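Local coordinates for Glyoxalase/bleomycin resistance protein/dioxygenase (Catenulispora acidiphila, PDB 4G6X), which is of unconfirmed function but belongs to the vicinal oxygen chelate superfamily and may act as a dioxygenase, at residues Phe33-Tyr44 with Leu138-Ile146; Gly59-Val67 with Thr75-Ser83. One frame throughout, in Å; residues are numbered along the deposited sequence.

Contact 1: Phe33-Tyr44 with Leu138-Ile146; sequences FVDDQAKAESFY and LDDTCGNLI
The turn Asp140-Asn144 presses the side chain of Cys142 into a hollow shaped by Val34 and Ala40, where the two sheets of a vicinal oxygen chelate fold come together. One sheet supplies the end of strand 29-34, which runs on into helix 37-46; the other supplies the hairpin turn between strands 134-139 and 145-150. Cys142 is the central bump. Its SG rests 3.6 Å from Ala40 CA, on the flank of the helix at Ala40, whose CB also touches SG, and Cys142 CB lies 3.8 Å from Val34 CB.

Phe43 is the bump in the other direction. With CG anti to the backbone N (chi1 -172°), its ring leaves the helix and spreads over the start of the turn. Asp140 O sits over a face, 3.4 Å from Phe43 CG, and Asp140 CA makes a CH-pi contact 4.1 Å from the centroid of the Phe43 ring. Leu138 CD1 meets the ring at its edge, while Thr141 CG2 touches Phe43 CD1 and CE1.

One helix residue further, Tyr44 OH donates to the anti lone pair of Asp140 OD2 at 2.6 Å, ring and carboxylate planes standing 80° apart; Ile146 CD1 packs against the same hydroxyl. Cys142 N and Asn144 N grip Asp140 OD1 from opposite faces of the carboxylate, the Cys142 bond closing an Asx turn, which fixes the group's rotation and presents OD2 to Tyr44.

On the more exposed side, Lys39 bends at chi3 and runs its CD and CE past Thr141. Lys39 NZ bonds Thr141 O at 2.8 Å and forms a salt bridge with the Asp35 carboxylate, its hydrogen bond falling on the syn lone pair of OD2. Cys142 O takes a bond from Lys91 and another, 3.2 Å long, from Asp35 N, with an N-H...O angle of 148°.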
# COMPACT_ATOMS: atom_id res chain seq x y z
N PHE A 33 3.21 -5.28 6.64
CA PHE A 33 3.51 -6.55 7.22
C PHE A 33 3.97 -6.39 8.64
O PHE A 33 4.99 -5.72 8.88
CB PHE A 33 4.62 -7.23 6.40
CG PHE A 33 4.19 -7.64 4.98
CD1 PHE A 33 3.46 -8.78 4.76
CD2 PHE A 33 4.61 -6.93 3.90
CE1 PHE A 33 3.07 -9.15 3.48
CE2 PHE A 33 4.21 -7.27 2.59
CZ PHE A 33 3.47 -8.40 2.39
N VAL A 34 3.23 -6.97 9.56
CA VAL A 34 3.52 -6.82 11.01
C VAL A 34 3.98 -8.15 11.57
O VAL A 34 3.52 -9.23 11.19
CB VAL A 34 2.30 -6.28 11.78
CG1 VAL A 34 1.89 -4.96 11.21
CG2 VAL A 34 1.11 -7.23 11.73
N ASP A 35 4.89 -8.07 12.53
CA ASP A 35 5.35 -9.28 13.17
C ASP A 35 4.30 -10.00 14.04
O ASP A 35 4.23 -11.24 14.03
CB ASP A 35 6.62 -9.01 13.94
CG ASP A 35 6.42 -8.07 15.13
OD1 ASP A 35 5.43 -7.28 15.13
OD2 ASP A 35 7.28 -8.09 16.07
N ASP A 36 3.42 -9.26 14.72
CA ASP A 36 2.48 -9.80 15.70
C ASP A 36 1.22 -8.96 15.54
O ASP A 36 1.25 -7.75 15.78
CB ASP A 36 3.12 -9.59 17.08
CG ASP A 36 2.25 -10.03 18.24
OD1 ASP A 36 2.83 -10.62 19.18
OD2 ASP A 36 1.03 -9.74 18.32
N GLN A 37 0.13 -9.58 15.06
CA GLN A 37 -1.11 -8.78 14.83
C GLN A 37 -1.72 -8.17 16.06
O GLN A 37 -2.38 -7.14 15.90
CB GLN A 37 -2.17 -9.55 14.08
CG GLN A 37 -1.72 -9.95 12.70
CD GLN A 37 -2.82 -10.72 11.92
OE1 GLN A 37 -3.16 -11.86 12.26
NE2 GLN A 37 -3.40 -10.08 10.89
N ALA A 38 -1.65 -8.83 17.22
CA ALA A 38 -2.17 -8.24 18.44
C ALA A 38 -1.40 -7.00 18.84
O ALA A 38 -1.97 -5.97 19.23
CB ALA A 38 -2.22 -9.27 19.56
N LYS A 39 -0.07 -7.07 18.78
CA LYS A 39 0.73 -5.86 19.00
C LYS A 39 0.37 -4.75 18.00
O LYS A 39 0.21 -3.55 18.37
CB LYS A 39 2.24 -6.17 18.91
CG LYS A 39 3.14 -4.96 19.07
CD LYS A 39 4.64 -5.28 19.26
CE LYS A 39 5.10 -6.23 18.14
NZ LYS A 39 6.58 -6.47 18.20
N ALA A 40 0.21 -5.13 16.73
CA ALA A 40 -0.09 -4.15 15.70
C ALA A 40 -1.46 -3.49 15.95
O ALA A 40 -1.57 -2.25 15.79
CB ALA A 40 -0.08 -4.81 14.34
N GLU A 41 -2.45 -4.30 16.30
CA GLU A 41 -3.77 -3.72 16.60
C GLU A 41 -3.66 -2.66 17.70
O GLU A 41 -4.19 -1.54 17.56
CB GLU A 41 -4.77 -4.78 17.04
CG GLU A 41 -6.13 -4.14 17.24
CD GLU A 41 -7.22 -5.09 17.65
OE1 GLU A 41 -6.99 -6.30 17.74
OE2 GLU A 41 -8.34 -4.59 17.92
N SER A 42 -2.97 -3.04 18.77
CA SER A 42 -2.75 -2.15 19.92
C SER A 42 -2.03 -0.86 19.53
O SER A 42 -2.36 0.21 20.01
CB SER A 42 -1.87 -2.88 20.98
OG SER A 42 -1.45 -1.98 22.01
N PHE A 43 -0.96 -0.96 18.74
CA PHE A 43 -0.21 0.20 18.31
C PHE A 43 -0.93 1.13 17.31
O PHE A 43 -0.98 2.34 17.47
CB PHE A 43 1.14 -0.21 17.67
CG PHE A 43 2.02 0.96 17.39
CD1 PHE A 43 2.86 1.46 18.39
CD2 PHE A 43 2.02 1.61 16.14
CE1 PHE A 43 3.65 2.57 18.12
CE2 PHE A 43 2.82 2.70 15.90
CZ PHE A 43 3.66 3.16 16.88
N TYR A 44 -1.50 0.52 16.27
CA TYR A 44 -2.08 1.28 15.19
C TYR A 44 -3.35 1.96 15.66
O TYR A 44 -3.59 3.06 15.21
CB TYR A 44 -2.37 0.43 13.95
CG TYR A 44 -1.07 0.27 13.09
CD1 TYR A 44 -0.01 -0.54 13.47
CD2 TYR A 44 -0.89 1.05 11.97
CE1 TYR A 44 1.18 -0.57 12.72
CE2 TYR A 44 0.25 1.03 11.22
CZ TYR A 44 1.31 0.18 11.58
OH TYR A 44 2.47 0.15 10.83
N LEU A 138 8.70 7.22 12.12
CA LEU A 138 8.50 6.53 13.39
C LEU A 138 8.63 5.01 13.28
O LEU A 138 8.52 4.45 12.18
CB LEU A 138 7.15 6.91 14.05
CG LEU A 138 5.88 6.49 13.29
CD1 LEU A 138 5.37 5.13 13.75
CD2 LEU A 138 4.75 7.49 13.53
N ASP A 139 8.96 4.39 14.42
CA ASP A 139 9.04 2.91 14.55
C ASP A 139 7.64 2.39 14.97
O ASP A 139 7.09 2.79 16.04
CB ASP A 139 10.10 2.59 15.58
CG ASP A 139 10.24 1.10 15.88
OD1 ASP A 139 9.56 0.25 15.30
OD2 ASP A 139 11.07 0.82 16.77
N ASP A 140 7.04 1.53 14.15
CA ASP A 140 5.74 0.98 14.50
C ASP A 140 5.71 -0.12 15.54
O ASP A 140 4.63 -0.64 15.87
CB ASP A 140 4.89 0.60 13.25
CG ASP A 140 5.28 -0.69 12.63
OD1 ASP A 140 6.32 -1.27 12.99
OD2 ASP A 140 4.53 -1.15 11.72
N THR A 141 6.92 -0.52 16.05
CA THR A 141 7.12 -1.63 16.99
C THR A 141 7.00 -3.02 16.38
O THR A 141 7.23 -3.99 17.06
CB THR A 141 6.31 -1.57 18.31
OG1 THR A 141 4.92 -1.89 18.12
CG2 THR A 141 6.42 -0.16 18.96
N CYS A 142 6.56 -3.07 15.12
CA CYS A 142 6.17 -4.29 14.43
C CYS A 142 7.14 -4.69 13.30
O CYS A 142 6.79 -5.54 12.47
CB CYS A 142 4.76 -4.18 13.82
SG CYS A 142 3.50 -3.88 15.10
N GLY A 143 8.33 -4.08 13.25
CA GLY A 143 9.33 -4.31 12.24
C GLY A 143 9.37 -3.33 11.06
O GLY A 143 10.11 -3.54 10.11
N ASN A 144 8.58 -2.24 11.13
CA ASN A 144 8.52 -1.22 10.08
C ASN A 144 8.85 0.19 10.58
O ASN A 144 8.61 0.54 11.78
CB ASN A 144 7.15 -1.15 9.45
CG ASN A 144 6.60 -2.46 9.03
OD1 ASN A 144 5.65 -2.98 9.63
ND2 ASN A 144 7.18 -3.03 7.99
N LEU A 145 9.36 1.00 9.66
CA LEU A 145 9.39 2.44 9.84
C LEU A 145 8.19 2.98 9.08
O LEU A 145 7.84 2.46 8.01
CB LEU A 145 10.70 3.01 9.25
CG LEU A 145 12.03 2.57 9.94
CD1 LEU A 145 13.25 3.05 9.20
CD2 LEU A 145 12.08 3.02 11.41
N ILE A 146 7.60 4.04 9.60
CA ILE A 146 6.37 4.58 9.07
C ILE A 146 6.63 6.05 8.91
O ILE A 146 7.13 6.69 9.84
CB ILE A 146 5.20 4.42 10.04
CG1 ILE A 146 4.90 2.93 10.26
CG2 ILE A 146 3.94 5.14 9.55
CD1 ILE A 146 4.52 2.14 9.00

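Contact 2: Gly59-Val67 with Thr75-Ser83; sequences GADRWLTVV and TQLLLEPSS
Leu78 lays its CD1 methyl over a face of Trp63, 3.6 Å from the centroid of the six-membered ring and only 9° off the ring normal, a CH-pi contact within an antiparallel beta hairpin. Leu78 has CG anti to its own N (chi1 178°), which carries this methyl over the indole, and the same methyl also touches Thr65 CG2. On the same face of the sheet, Thr65 OG1 donates to Gln76 OE1 at 2.9 Å, approaching from above the amide plane. A water takes the N-H of Trp63 at the indole edge and donates in turn to Gln76 OE1, 2.6 Å away, so two donors hold that oxygen. The aliphatic part of Gln76 runs beside Val67, with Gln76 CG 3.6 Å from Val67 CG1.

On the opposite face of the sheet the side chains that meet across the pairing are aliphatic: Val66 CG2 lies 3.8 Å from Leu77 CD2, the two pointing the same way, and Leu79 CD1 touches both Val66 CG1 and Leu64 CD2.

Backbone bonds position these side chains. Val66 and Leu77 form a hydrogen-bonded pair, Val66 N to Leu77 O measuring 2.8 Å and Leu77 N to Val66 O 2.9 Å; Thr65 and Leu78 form the adjoining non-hydrogen-bonded pair. Leu79 N then bonds Leu64 O almost straight (174°). Beyond the paired residues, Pro81 CG packs against the Asp61 carboxyl carbon.

Thr75 OG1 hydrogen-bonds Thr75 OG1 of the second subunit. The hairpin fills the middle of its four-stranded sheet: strand 51-58 pairs with 61-67 on one flank, and strand 29-34 runs parallel to 76-81 on the other. Helix 37-46 covers the Leu77 side through Tyr44, and its Gln37 NE2 binds the carbonyls of both Arg62 and Leu79.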
# COMPACT_ATOMS: atom_id res chain seq x y z
N GLY A 59 -7.95 -18.96 9.07
CA GLY A 59 -7.12 -19.94 9.78
C GLY A 59 -6.62 -19.41 11.11
O GLY A 59 -7.40 -18.92 11.92
N ALA A 60 -5.30 -19.46 11.32
CA ALA A 60 -4.71 -19.11 12.62
C ALA A 60 -4.42 -17.63 12.74
O ALA A 60 -4.03 -17.15 13.82
CB ALA A 60 -3.40 -19.88 12.85
N ASP A 61 -4.57 -16.90 11.63
CA ASP A 61 -4.38 -15.45 11.68
C ASP A 61 -5.73 -14.77 11.41
O ASP A 61 -6.79 -15.42 11.34
CB ASP A 61 -3.32 -14.96 10.69
CG ASP A 61 -1.98 -15.72 10.84
OD1 ASP A 61 -1.35 -15.61 11.90
OD2 ASP A 61 -1.59 -16.39 9.89
N ARG A 62 -5.65 -13.46 11.34
CA ARG A 62 -6.79 -12.64 11.10
C ARG A 62 -6.64 -11.84 9.87
O ARG A 62 -5.56 -11.32 9.57
CB ARG A 62 -6.93 -11.62 12.24
CG ARG A 62 -7.09 -12.26 13.57
CD ARG A 62 -6.33 -11.49 14.61
NE ARG A 62 -7.07 -10.32 15.02
CZ ARG A 62 -6.65 -9.48 15.95
NH1 ARG A 62 -7.42 -8.46 16.32
NH2 ARG A 62 -5.44 -9.62 16.50
N TRP A 63 -7.80 -11.58 9.21
CA TRP A 63 -7.90 -10.47 8.31
C TRP A 63 -8.26 -9.30 9.16
O TRP A 63 -9.34 -9.24 9.68
CB TRP A 63 -9.04 -10.72 7.29
CG TRP A 63 -9.28 -9.57 6.35
CD1 TRP A 63 -10.20 -8.53 6.48
CD2 TRP A 63 -8.60 -9.32 5.10
NE1 TRP A 63 -10.11 -7.68 5.42
CE2 TRP A 63 -9.18 -8.10 4.55
CE3 TRP A 63 -7.64 -10.00 4.36
CZ2 TRP A 63 -8.76 -7.57 3.34
CZ3 TRP A 63 -7.22 -9.46 3.14
CH2 TRP A 63 -7.77 -8.29 2.64
N LEU A 64 -7.31 -8.39 9.31
CA LEU A 64 -7.45 -7.24 10.20
C LEU A 64 -7.14 -5.97 9.45
O LEU A 64 -5.97 -5.73 9.02
CB LEU A 64 -6.41 -7.45 11.31
CG LEU A 64 -6.34 -6.33 12.33
CD1 LEU A 64 -7.68 -6.13 13.04
CD2 LEU A 64 -5.16 -6.60 13.30
N THR A 65 -8.15 -5.10 9.29
CA THR A 65 -7.92 -3.85 8.64
C THR A 65 -8.31 -2.73 9.59
O THR A 65 -9.18 -2.90 10.43
CB THR A 65 -8.71 -3.70 7.35
OG1 THR A 65 -10.10 -3.81 7.67
CG2 THR A 65 -8.34 -4.78 6.39
N VAL A 66 -7.66 -1.60 9.39
CA VAL A 66 -8.01 -0.34 10.08
C VAL A 66 -8.26 0.81 9.10
O VAL A 66 -7.89 0.76 7.94
CB VAL A 66 -6.90 0.04 11.10
CG1 VAL A 66 -6.71 -1.05 12.16
CG2 VAL A 66 -5.58 0.41 10.42
N VAL A 67 -8.93 1.86 9.57
CA VAL A 67 -9.24 3.00 8.74
C VAL A 67 -8.98 4.26 9.56
O VAL A 67 -8.94 4.21 10.81
CB VAL A 67 -10.71 3.03 8.32
CG1 VAL A 67 -11.01 1.97 7.29
CG2 VAL A 67 -11.62 2.88 9.52
N THR A 75 -10.10 4.19 2.24
CA THR A 75 -9.08 3.17 2.05
C THR A 75 -8.82 2.52 3.37
O THR A 75 -8.82 3.19 4.40
CB THR A 75 -7.84 3.83 1.46
OG1 THR A 75 -8.22 4.51 0.22
CG2 THR A 75 -6.74 2.82 1.20
N GLN A 76 -8.62 1.20 3.33
CA GLN A 76 -8.33 0.40 4.51
C GLN A 76 -6.86 -0.02 4.51
O GLN A 76 -6.26 -0.13 3.45
CB GLN A 76 -9.17 -0.87 4.50
CG GLN A 76 -10.63 -0.60 4.79
CD GLN A 76 -11.50 -1.84 4.66
OE1 GLN A 76 -11.10 -2.95 5.05
NE2 GLN A 76 -12.72 -1.64 4.19
N LEU A 77 -6.27 -0.11 5.69
CA LEU A 77 -4.92 -0.62 5.90
C LEU A 77 -5.01 -2.00 6.52
O LEU A 77 -5.49 -2.21 7.66
CB LEU A 77 -4.11 0.33 6.82
CG LEU A 77 -2.77 -0.13 7.41
CD1 LEU A 77 -1.77 -0.22 6.26
CD2 LEU A 77 -2.32 0.83 8.52
N LEU A 78 -4.41 -2.99 5.83
CA LEU A 78 -4.39 -4.36 6.27
C LEU A 78 -3.11 -4.56 7.07
O LEU A 78 -2.05 -4.17 6.58
CB LEU A 78 -4.32 -5.30 5.03
CG LEU A 78 -4.24 -6.80 5.30
CD1 LEU A 78 -5.54 -7.32 5.87
CD2 LEU A 78 -3.86 -7.50 3.98
N LEU A 79 -3.25 -5.07 8.28
CA LEU A 79 -2.14 -5.35 9.19
C LEU A 79 -1.87 -6.82 9.08
O LEU A 79 -2.48 -7.64 9.76
CB LEU A 79 -2.49 -4.89 10.60
CG LEU A 79 -2.87 -3.42 10.74
CD1 LEU A 79 -3.29 -3.15 12.17
CD2 LEU A 79 -1.76 -2.49 10.26
N GLU A 80 -1.02 -7.20 8.12
CA GLU A 80 -0.94 -8.63 7.79
C GLU A 80 0.28 -9.34 8.32
O GLU A 80 1.30 -8.68 8.53
CB GLU A 80 -1.15 -8.92 6.32
CG GLU A 80 -0.06 -8.52 5.46
CD GLU A 80 -0.28 -8.86 3.96
OE1 GLU A 80 -0.34 -10.03 3.51
OE2 GLU A 80 -0.32 -7.88 3.23
N PRO A 81 0.16 -10.65 8.58
CA PRO A 81 1.27 -11.38 9.17
C PRO A 81 2.50 -11.40 8.28
O PRO A 81 2.42 -11.28 7.05
CB PRO A 81 0.73 -12.81 9.37
CG PRO A 81 -0.74 -12.68 9.32
CD PRO A 81 -1.04 -11.50 8.43
N SER A 82 3.65 -11.58 8.92
CA SER A 82 4.97 -11.61 8.24
C SER A 82 5.53 -13.02 8.17
O SER A 82 6.73 -13.17 8.20
CB SER A 82 5.96 -10.69 8.98
OG SER A 82 5.46 -9.33 9.01
N SER A 83 4.68 -14.03 8.06
CA SER A 83 5.14 -15.42 8.19
C SER A 83 5.73 -15.95 6.91
O SER A 83 6.55 -16.89 7.00
CB SER A 83 4.02 -16.34 8.66
OG SER A 83 2.88 -16.04 7.90
O HOH W 1 -11.83 -5.42 4.92

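Contact 1 is the more buried and lies nearer the centre of the chain, tying one sheet to the other; contact 2 is partly buried and holds together strands within a single sheet. Their chemistry follows: contact 1 joins a turn to a helix by packing of Cys142 and Phe43, with polar bonds that mostly involve side chains; contact 2 rests on regular main-chain bonding with aliphatic pairs beside it. Along the chain, 59-67 and 75-83 are nested in the loop that contact 1 closes. The two meet where strand 29-34 neighbours 76-81, with Val34 N probably bonded to Glu80 O. Helix 37-46 serves both, and its Glu41 forms a salt bridge with Arg62.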